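Local coordinates for protein fibrinogen alpha subunit (Gallus gallus, PDB 1M1J) that is probably cleaved by thrombin and then polymerizes with the fibrinogen beta and gamma chains into the insoluble fibrin matrix of blood clots, at residues D[145-156]-D[172-183]. Sequence-based numbering, arbitrary orientation.
Sequences VVEMKRLEVDID and YQVDKEGYDNIQ
Glu-152 OE1 is gripped by two donors of the returning chain: Tyr-172 OH gives it a hydrogen bond of 2.8 Å, and Asp-175 N adds a weak one at 3.4 Å. The phenol comes in from above the carboxylate plane, about 60° out of it. CG of Glu-152 lies anti to the backbone N (chi1 177°) and the chain runs straight on from there, which carries the carboxylate across to the other segment. On the way Glu-152 CG packs against Val-174 CG1 at 3.6 Å, and the same methyl also touches Asp-156 CB. Asp-156 itself turns OD1 to a salt bridge with Arg-160 on its own helix.

Farther along, the Tyr-179 ring is a knob in a hole made by Val-145, Met-148, Lys-149 and Glu-152. Lys-149 CA sits over one face of the Tyr-179 ring, 4.0 Å from its centroid, as a CH-pi contact, and Val-145 CG1 meets Tyr-179 CD1 at the ring edge, also at 4.0 Å. Putting an alanine at Tyr-179 would probably open a gap over Lys-149 and leave Val-145 without its aromatic neighbour. Beyond the ring, Val-145 CG2 reaches Ile-182 CG2.

The helical segments 145-156 and 178-183 run almost antiparallel, 176° apart, in keeping with the fourth strand that the alpha chain adds to the fibrinogen coiled coil. Outside the two segments, a basic side chain of another protein's chain makes a long, weak ion pair with Glu-152 OE2. The chemistry is therefore mixed: one carboxylate ties down the incoming loop, while an aromatic knob and aliphatic groups seat helix 178-191 against helix 82-160.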
ATOM      1  N   VAL D 145     -20.810  12.704-136.693  1.00 43.61           N
ATOM      2  CA  VAL D 145     -21.131  14.078-137.056  1.00 45.30           C
ATOM      3  C   VAL D 145     -20.011  14.654-137.922  1.00 54.91           C
ATOM      4  O   VAL D 145     -20.216  15.622-138.650  1.00 63.85           O
ATOM      5  CB  VAL D 145     -21.317  14.971-135.811  1.00 33.94           C
ATOM      6  CG1 VAL D 145     -21.422  16.427-136.221  1.00 33.63           C
ATOM      7  CG2 VAL D 145     -22.579  14.572-135.068  1.00 33.08           C
ATOM      8  N   VAL D 146     -18.825  14.061-137.844  1.00 57.99           N
ATOM      9  CA  VAL D 146     -17.697  14.529-138.649  1.00 61.62           C
ATOM     10  C   VAL D 146     -17.798  13.975-140.067  1.00 57.18           C
ATOM     11  O   VAL D 146     -17.703  14.721-141.042  1.00 55.30           O
ATOM     12  CB  VAL D 146     -16.331  14.100-138.022  1.00 65.81           C
ATOM     13  CG1 VAL D 146     -15.209  14.157-139.067  1.00 53.01           C
ATOM     14  CG2 VAL D 146     -15.989  15.026-136.869  1.00 59.63           C
ATOM     15  N   GLU D 147     -17.987  12.665-140.168  1.00 51.52           N
ATOM     16  CA  GLU D 147     -18.104  11.997-141.453  1.00 54.75           C
ATOM     17  C   GLU D 147     -19.310  12.517-142.220  1.00 56.88           C
ATOM     18  O   GLU D 147     -19.267  12.654-143.440  1.00 64.95           O
ATOM     19  CB  GLU D 147     -18.251  10.493-141.244  1.00 47.37           C
ATOM     20  CG  GLU D 147     -18.318   9.679-142.524  1.00 63.88           C
ATOM     21  CD  GLU D 147     -18.421   8.192-142.241  1.00 75.10           C
ATOM     22  OE1 GLU D 147     -18.353   7.384-143.193  1.00 76.19           O
ATOM     23  OE2 GLU D 147     -18.572   7.830-141.055  1.00 84.08           O
ATOM     24  N   MET D 148     -20.380  12.810-141.486  1.00 49.98           N
ATOM     25  CA  MET D 148     -21.618  13.297-142.072  1.00 46.66           C
ATOM     26  C   MET D 148     -21.459  14.689-142.674  1.00 52.59           C
ATOM     27  O   MET D 148     -21.826  14.910-143.824  1.00 64.25           O
ATOM     28  CB  MET D 148     -22.722  13.314-141.012  1.00 43.45           C
ATOM     29  CG  MET D 148     -24.136  13.331-141.566  1.00 58.53           C
ATOM     30  SD  MET D 148     -24.636  11.772-142.329  1.00 55.71           S
ATOM     31  CE  MET D 148     -24.077  12.022-143.967  1.00 64.24           C
ATOM     32  N   LYS D 149     -20.909  15.627-141.907  1.00 58.58           N
ATOM     33  CA  LYS D 149     -20.717  16.990-142.400  1.00 56.11           C
ATOM     34  C   LYS D 149     -19.923  16.968-143.701  1.00 60.10           C
ATOM     35  O   LYS D 149     -20.037  17.874-144.525  1.00 65.46           O
ATOM     36  CB  LYS D 149     -19.991  17.846-141.361  1.00 52.12           C
ATOM     37  CG  LYS D 149     -19.892  19.315-141.743  1.00 63.74           C
ATOM     38  CD  LYS D 149     -19.444  20.182-140.571  1.00 67.21           C
ATOM     39  CE  LYS D 149     -19.399  21.663-140.952  1.00 69.18           C
ATOM     40  NZ  LYS D 149     -20.726  22.208-141.366  1.00 72.59           N
ATOM     41  N   ARG D 150     -19.121  15.924-143.880  1.00 58.80           N
ATOM     42  CA  ARG D 150     -18.324  15.765-145.091  1.00 57.93           C
ATOM     43  C   ARG D 150     -19.162  15.107-146.175  1.00 54.37           C
ATOM     44  O   ARG D 150     -19.161  15.536-147.324  1.00 61.52           O
ATOM     45  CB  ARG D 150     -17.099  14.883-144.827  1.00 62.52           C
ATOM     46  CG  ARG D 150     -15.866  15.621-144.333  1.00 71.45           C
ATOM     47  CD  ARG D 150     -14.675  14.678-144.246  1.00 64.78           C
ATOM     48  NE  ARG D 150     -13.431  15.404-144.011  1.00 77.73           N
ATOM     49  CZ  ARG D 150     -13.175  16.123-142.923  1.00 78.91           C
ATOM     50  NH1 ARG D 150     -14.077  16.216-141.955  1.00 80.05           N
ATOM     51  NH2 ARG D 150     -12.018  16.758-142.806  1.00 80.31           N
ATOM     52  N   LEU D 151     -19.876  14.057-145.793  1.00 47.95           N
ATOM     53  CA  LEU D 151     -20.706  13.311-146.719  1.00 45.55           C
ATOM     54  C   LEU D 151     -21.786  14.166-147.370  1.00 48.45           C
ATOM     55  O   LEU D 151     -21.926  14.162-148.590  1.00 44.52           O
ATOM     56  CB  LEU D 151     -21.359  12.134-146.003  1.00 42.61           C
ATOM     57  CG  LEU D 151     -21.346  10.810-146.767  1.00 44.01           C
ATOM     58  CD1 LEU D 151     -22.367   9.865-146.136  1.00 43.33           C
ATOM     59  CD2 LEU D 151     -21.679  11.043-148.229  1.00 41.44           C
ATOM     60  N   GLU D 152     -22.550  14.898-146.560  1.00 45.79           N
ATOM     61  CA  GLU D 152     -23.607  15.741-147.104  1.00 44.60           C
ATOM     62  C   GLU D 152     -23.061  16.625-148.206  1.00 38.94           C
ATOM     63  O   GLU D 152     -23.696  16.784-149.241  1.00 50.98           O
ATOM     64  CB  GLU D 152     -24.250  16.618-146.026  1.00 42.18           C
ATOM     65  CG  GLU D 152     -25.317  17.565-146.583  1.00 48.95           C
ATOM     66  CD  GLU D 152     -26.059  18.343-145.511  1.00 54.32           C
ATOM     67  OE1 GLU D 152     -26.876  19.225-145.864  1.00 61.31           O
ATOM     68  OE2 GLU D 152     -25.834  18.074-144.315  1.00 63.02           O
ATOM     69  N   VAL D 153     -21.884  17.197-147.988  1.00 40.57           N
ATOM     70  CA  VAL D 153     -21.283  18.059-148.994  1.00 40.00           C
ATOM     71  C   VAL D 153     -20.867  17.255-150.219  1.00 35.66           C
ATOM     72  O   VAL D 153     -20.991  17.737-151.340  1.00 36.81           O
ATOM     73  CB  VAL D 153     -20.060  18.847-148.426  1.00 42.15           C
ATOM     74  CG1 VAL D 153     -19.203  19.398-149.563  1.00 39.29           C
ATOM     75  CG2 VAL D 153     -20.549  20.019-147.579  1.00 32.71           C
ATOM     76  N   ASP D 154     -20.388  16.031-150.017  1.00 33.64           N
ATOM     77  CA  ASP D 154     -19.973  15.204-151.148  1.00 35.12           C
ATOM     78  C   ASP D 154     -21.192  14.922-152.031  1.00 41.18           C
ATOM     79  O   ASP D 154     -21.134  15.053-153.252  1.00 48.24           O
ATOM     80  CB  ASP D 154     -19.379  13.879-150.666  1.00 35.51           C
ATOM     81  CG  ASP D 154     -18.633  13.130-151.770  1.00 49.89           C
ATOM     82  OD1 ASP D 154     -18.650  11.876-151.773  1.00 50.75           O
ATOM     83  OD2 ASP D 154     -18.012  13.794-152.628  1.00 63.18           O
ATOM     84  N   ILE D 155     -22.302  14.544-151.410  1.00 37.80           N
ATOM     85  CA  ILE D 155     -23.506  14.251-152.161  1.00 39.07           C
ATOM     86  C   ILE D 155     -24.073  15.496-152.831  1.00 43.55           C
ATOM     87  O   ILE D 155     -24.584  15.415-153.945  1.00 44.76           O
ATOM     88  CB  ILE D 155     -24.573  13.612-151.264  1.00 42.32           C
ATOM     89  CG1 ILE D 155     -24.030  12.289-150.703  1.00 44.14           C
ATOM     90  CG2 ILE D 155     -25.847  13.370-152.061  1.00 37.30           C
ATOM     91  CD1 ILE D 155     -24.908  11.636-149.640  1.00 29.59           C
ATOM     92  N   ASP D 156     -23.980  16.643-152.164  1.00 35.86           N
ATOM     93  CA  ASP D 156     -24.490  17.885-152.736  1.00 35.84           C
ATOM     94  C   ASP D 156     -23.775  18.157-154.054  1.00 42.55           C
ATOM     95  O   ASP D 156     -24.391  18.484-155.067  1.00 49.15           O
ATOM     96  CB  ASP D 156     -24.259  19.053-151.772  1.00 45.53           C
ATOM     97  CG  ASP D 156     -24.623  20.402-152.379  1.00 43.51           C
ATOM     98  OD1 ASP D 156     -23.913  20.861-153.292  1.00 65.63           O
ATOM     99  OD2 ASP D 156     -25.621  21.013-151.950  1.00 62.70           O
ATOM    100  N   TYR D 172     -30.564  20.469-154.356  1.00 39.65           N
ATOM    101  CA  TYR D 172     -30.330  20.124-152.970  1.00 43.20           C
ATOM    102  C   TYR D 172     -29.304  21.129-152.481  1.00 48.57           C
ATOM    103  O   TYR D 172     -28.314  21.406-153.164  1.00 48.33           O
ATOM    104  CB  TYR D 172     -29.779  18.709-152.806  1.00 36.60           C
ATOM    105  CG  TYR D 172     -29.492  18.387-151.354  1.00 45.56           C
ATOM    106  CD1 TYR D 172     -30.503  17.924-150.505  1.00 43.55           C
ATOM    107  CD2 TYR D 172     -28.225  18.615-150.807  1.00 43.07           C
ATOM    108  CE1 TYR D 172     -30.258  17.697-149.141  1.00 48.66           C
ATOM    109  CE2 TYR D 172     -27.968  18.396-149.448  1.00 55.16           C
ATOM    110  CZ  TYR D 172     -28.987  17.938-148.620  1.00 57.39           C
ATOM    111  OH  TYR D 172     -28.732  17.725-147.280  1.00 50.03           O
ATOM    112  N   GLN D 173     -29.538  21.675-151.298  1.00 50.78           N
ATOM    113  CA  GLN D 173     -28.638  22.668-150.747  1.00 52.01           C
ATOM    114  C   GLN D 173     -28.230  22.252-149.337  1.00 52.62           C
ATOM    115  O   GLN D 173     -29.085  21.905-148.520  1.00 58.67           O
ATOM    116  CB  GLN D 173     -29.349  24.027-150.727  1.00 53.63           C
ATOM    117  CG  GLN D 173     -28.456  25.216-151.006  1.00 61.84           C
ATOM    118  CD  GLN D 173     -27.790  25.127-152.364  1.00 67.17           C
ATOM    119  OE1 GLN D 173     -28.452  25.147-153.403  1.00 51.66           O
ATOM    120  NE2 GLN D 173     -26.468  25.021-152.361  1.00 77.61           N
ATOM    121  N   VAL D 174     -26.928  22.274-149.058  1.00 55.71           N
ATOM    122  CA  VAL D 174     -26.418  21.909-147.732  1.00 59.76           C
ATOM    123  C   VAL D 174     -26.788  22.984-146.722  1.00 61.69           C
ATOM    124  O   VAL D 174     -26.610  24.173-146.990  1.00 53.59           O
ATOM    125  CB  VAL D 174     -24.880  21.765-147.724  1.00 52.78           C
ATOM    126  CG1 VAL D 174     -24.471  20.515-148.477  1.00 55.97           C
ATOM    127  CG2 VAL D 174     -24.241  22.996-148.352  1.00 68.79           C
ATOM    128  N   ASP D 175     -27.297  22.564-145.565  1.00 68.91           N
ATOM    129  CA  ASP D 175     -27.694  23.503-144.518  1.00 77.68           C
ATOM    130  C   ASP D 175     -26.520  24.342-143.991  1.00 78.16           C
ATOM    131  O   ASP D 175     -26.684  25.532-143.711  1.00 78.21           O
ATOM    132  CB  ASP D 175     -28.345  22.748-143.355  1.00 90.74           C
ATOM    133  CG  ASP D 175     -29.079  23.674-142.395  1.00103.17           C
ATOM    134  OD1 ASP D 175     -28.466  24.656-141.917  1.00107.53           O
ATOM    135  OD2 ASP D 175     -30.269  23.416-142.116  1.00109.06           O
ATOM    136  N   LYS D 176     -25.349  23.720-143.857  1.00 79.61           N
ATOM    137  CA  LYS D 176     -24.139  24.395-143.365  1.00 84.67           C
ATOM    138  C   LYS D 176     -24.269  24.942-141.949  1.00 87.69           C
ATOM    139  O   LYS D 176     -23.324  25.529-141.417  1.00 83.23           O
ATOM    140  CB  LYS D 176     -23.727  25.543-144.297  1.00 78.36           C
ATOM    141  CG  LYS D 176     -22.640  25.180-145.302  1.00 74.65           C
ATOM    142  CD  LYS D 176     -22.264  26.375-146.169  1.00 70.89           C
ATOM    143  CE  LYS D 176     -21.235  25.994-147.226  1.00 75.34           C
ATOM    144  NZ  LYS D 176     -20.873  27.148-148.109  1.00 70.09           N
ATOM    145  N   GLU D 177     -25.440  24.752-141.350  1.00 91.71           N
ATOM    146  CA  GLU D 177     -25.699  25.229-139.999  1.00 93.56           C
ATOM    147  C   GLU D 177     -26.385  24.166-139.153  1.00 93.04           C
ATOM    148  O   GLU D 177     -26.284  24.174-137.923  1.00 94.29           O
ATOM    149  CB  GLU D 177     -26.560  26.497-140.038  1.00100.79           C
ATOM    150  CG  GLU D 177     -25.813  27.740-140.507  1.00107.13           C
ATOM    151  CD  GLU D 177     -26.614  29.013-140.303  1.00112.66           C
ATOM    152  OE1 GLU D 177     -26.053  30.110-140.520  1.00111.61           O
ATOM    153  OE2 GLU D 177     -27.804  28.917-139.929  1.00109.83           O
ATOM    154  N   GLY D 178     -27.093  23.256-139.811  1.00 87.51           N
ATOM    155  CA  GLY D 178     -27.757  22.203-139.074  1.00 80.29           C
ATOM    156  C   GLY D 178     -26.721  21.509-138.212  1.00 76.78           C
ATOM    157  O   GLY D 178     -27.034  20.958-137.158  1.00 76.76           O
ATOM    158  N   TYR D 179     -25.469  21.565-138.652  1.00 70.08           N
ATOM    159  CA  TYR D 179     -24.389  20.927-137.923  1.00 69.70           C
ATOM    160  C   TYR D 179     -23.861  21.677-136.718  1.00 74.32           C
ATOM    161  O   TYR D 179     -23.559  21.061-135.698  1.00 74.84           O
ATOM    162  CB  TYR D 179     -23.253  20.606-138.877  1.00 65.81           C
ATOM    163  CG  TYR D 179     -23.578  19.418-139.732  1.00 69.75           C
ATOM    164  CD1 TYR D 179     -23.551  18.132-139.197  1.00 73.37           C
ATOM    165  CD2 TYR D 179     -23.965  19.576-141.060  1.00 63.92           C
ATOM    166  CE1 TYR D 179     -23.901  17.028-139.965  1.00 84.08           C
ATOM    167  CE2 TYR D 179     -24.318  18.482-141.837  1.00 75.67           C
ATOM    168  CZ  TYR D 179     -24.285  17.209-141.285  1.00 85.19           C
ATOM    169  OH  TYR D 179     -24.636  16.118-142.049  1.00 82.45           O
ATOM    170  N   ASP D 180     -23.743  22.998-136.811  1.00 82.61           N
ATOM    171  CA  ASP D 180     -23.233  23.746-135.668  1.00 89.47           C
ATOM    172  C   ASP D 180     -24.233  23.713-134.513  1.00 89.75           C
ATOM    173  O   ASP D 180     -23.868  23.912-133.350  1.00 90.14           O
ATOM    174  CB  ASP D 180     -22.895  25.194-136.056  1.00 91.54           C
ATOM    175  CG  ASP D 180     -24.093  25.967-136.557  1.00 96.31           C
ATOM    176  OD1 ASP D 180     -25.115  26.028-135.837  1.00 98.21           O
ATOM    177  OD2 ASP D 180     -24.002  26.526-137.671  1.00100.05           O
ATOM    178  N   ASN D 181     -25.492  23.445-134.839  1.00 86.54           N
ATOM    179  CA  ASN D 181     -26.529  23.363-133.824  1.00 84.25           C
ATOM    180  C   ASN D 181     -26.431  21.984-133.168  1.00 82.58           C
ATOM    181  O   ASN D 181     -26.683  21.822-131.972  1.00 79.30           O
ATOM    182  CB  ASN D 181     -27.902  23.560-134.464  1.00 89.64           C
ATOM    183  CG  ASN D 181     -28.991  23.797-133.441  1.00 98.60           C
ATOM    184  OD1 ASN D 181     -30.120  24.138-133.789  1.00108.04           O
ATOM    185  ND2 ASN D 181     -28.659  23.617-132.166  1.00103.87           N
ATOM    186  N   ILE D 182     -26.059  20.987-133.965  1.00 79.68           N
ATOM    187  CA  ILE D 182     -25.895  19.636-133.453  1.00 71.28           C
ATOM    188  C   ILE D 182     -24.673  19.648-132.559  1.00 75.58           C
ATOM    189  O   ILE D 182     -24.709  19.153-131.435  1.00 78.19           O
ATOM    190  CB  ILE D 182     -25.631  18.624-134.579  1.00 67.08           C
ATOM    191  CG1 ILE D 182     -26.847  18.529-135.492  1.00 59.31           C
ATOM    192  CG2 ILE D 182     -25.276  17.275-133.988  1.00 60.49           C
ATOM    193  CD1 ILE D 182     -28.133  18.281-134.751  1.00 73.82           C
ATOM    194  N   GLN D 183     -23.588  20.221-133.072  1.00 76.16           N
ATOM    195  CA  GLN D 183     -22.341  20.298-132.325  1.00 72.59           C
ATOM    196  C   GLN D 183     -22.548  21.090-131.042  1.00 72.89           C
ATOM    197  O   GLN D 183     -21.785  20.958-130.085  1.00 78.26           O
ATOM    198  CB  GLN D 183     -21.251  20.950-133.175  1.00 67.91           C
ATOM    199  CG  GLN D 183     -19.857  20.781-132.597  1.00 66.34           C
ATOM    200  CD  GLN D 183     -19.448  19.318-132.456  1.00 74.90           C
ATOM    201  OE1 GLN D 183     -19.133  18.641-133.444  1.00 63.66           O
ATOM    202  NE2 GLN D 183     -19.460  18.821-131.220  1.00 66.95           N
TER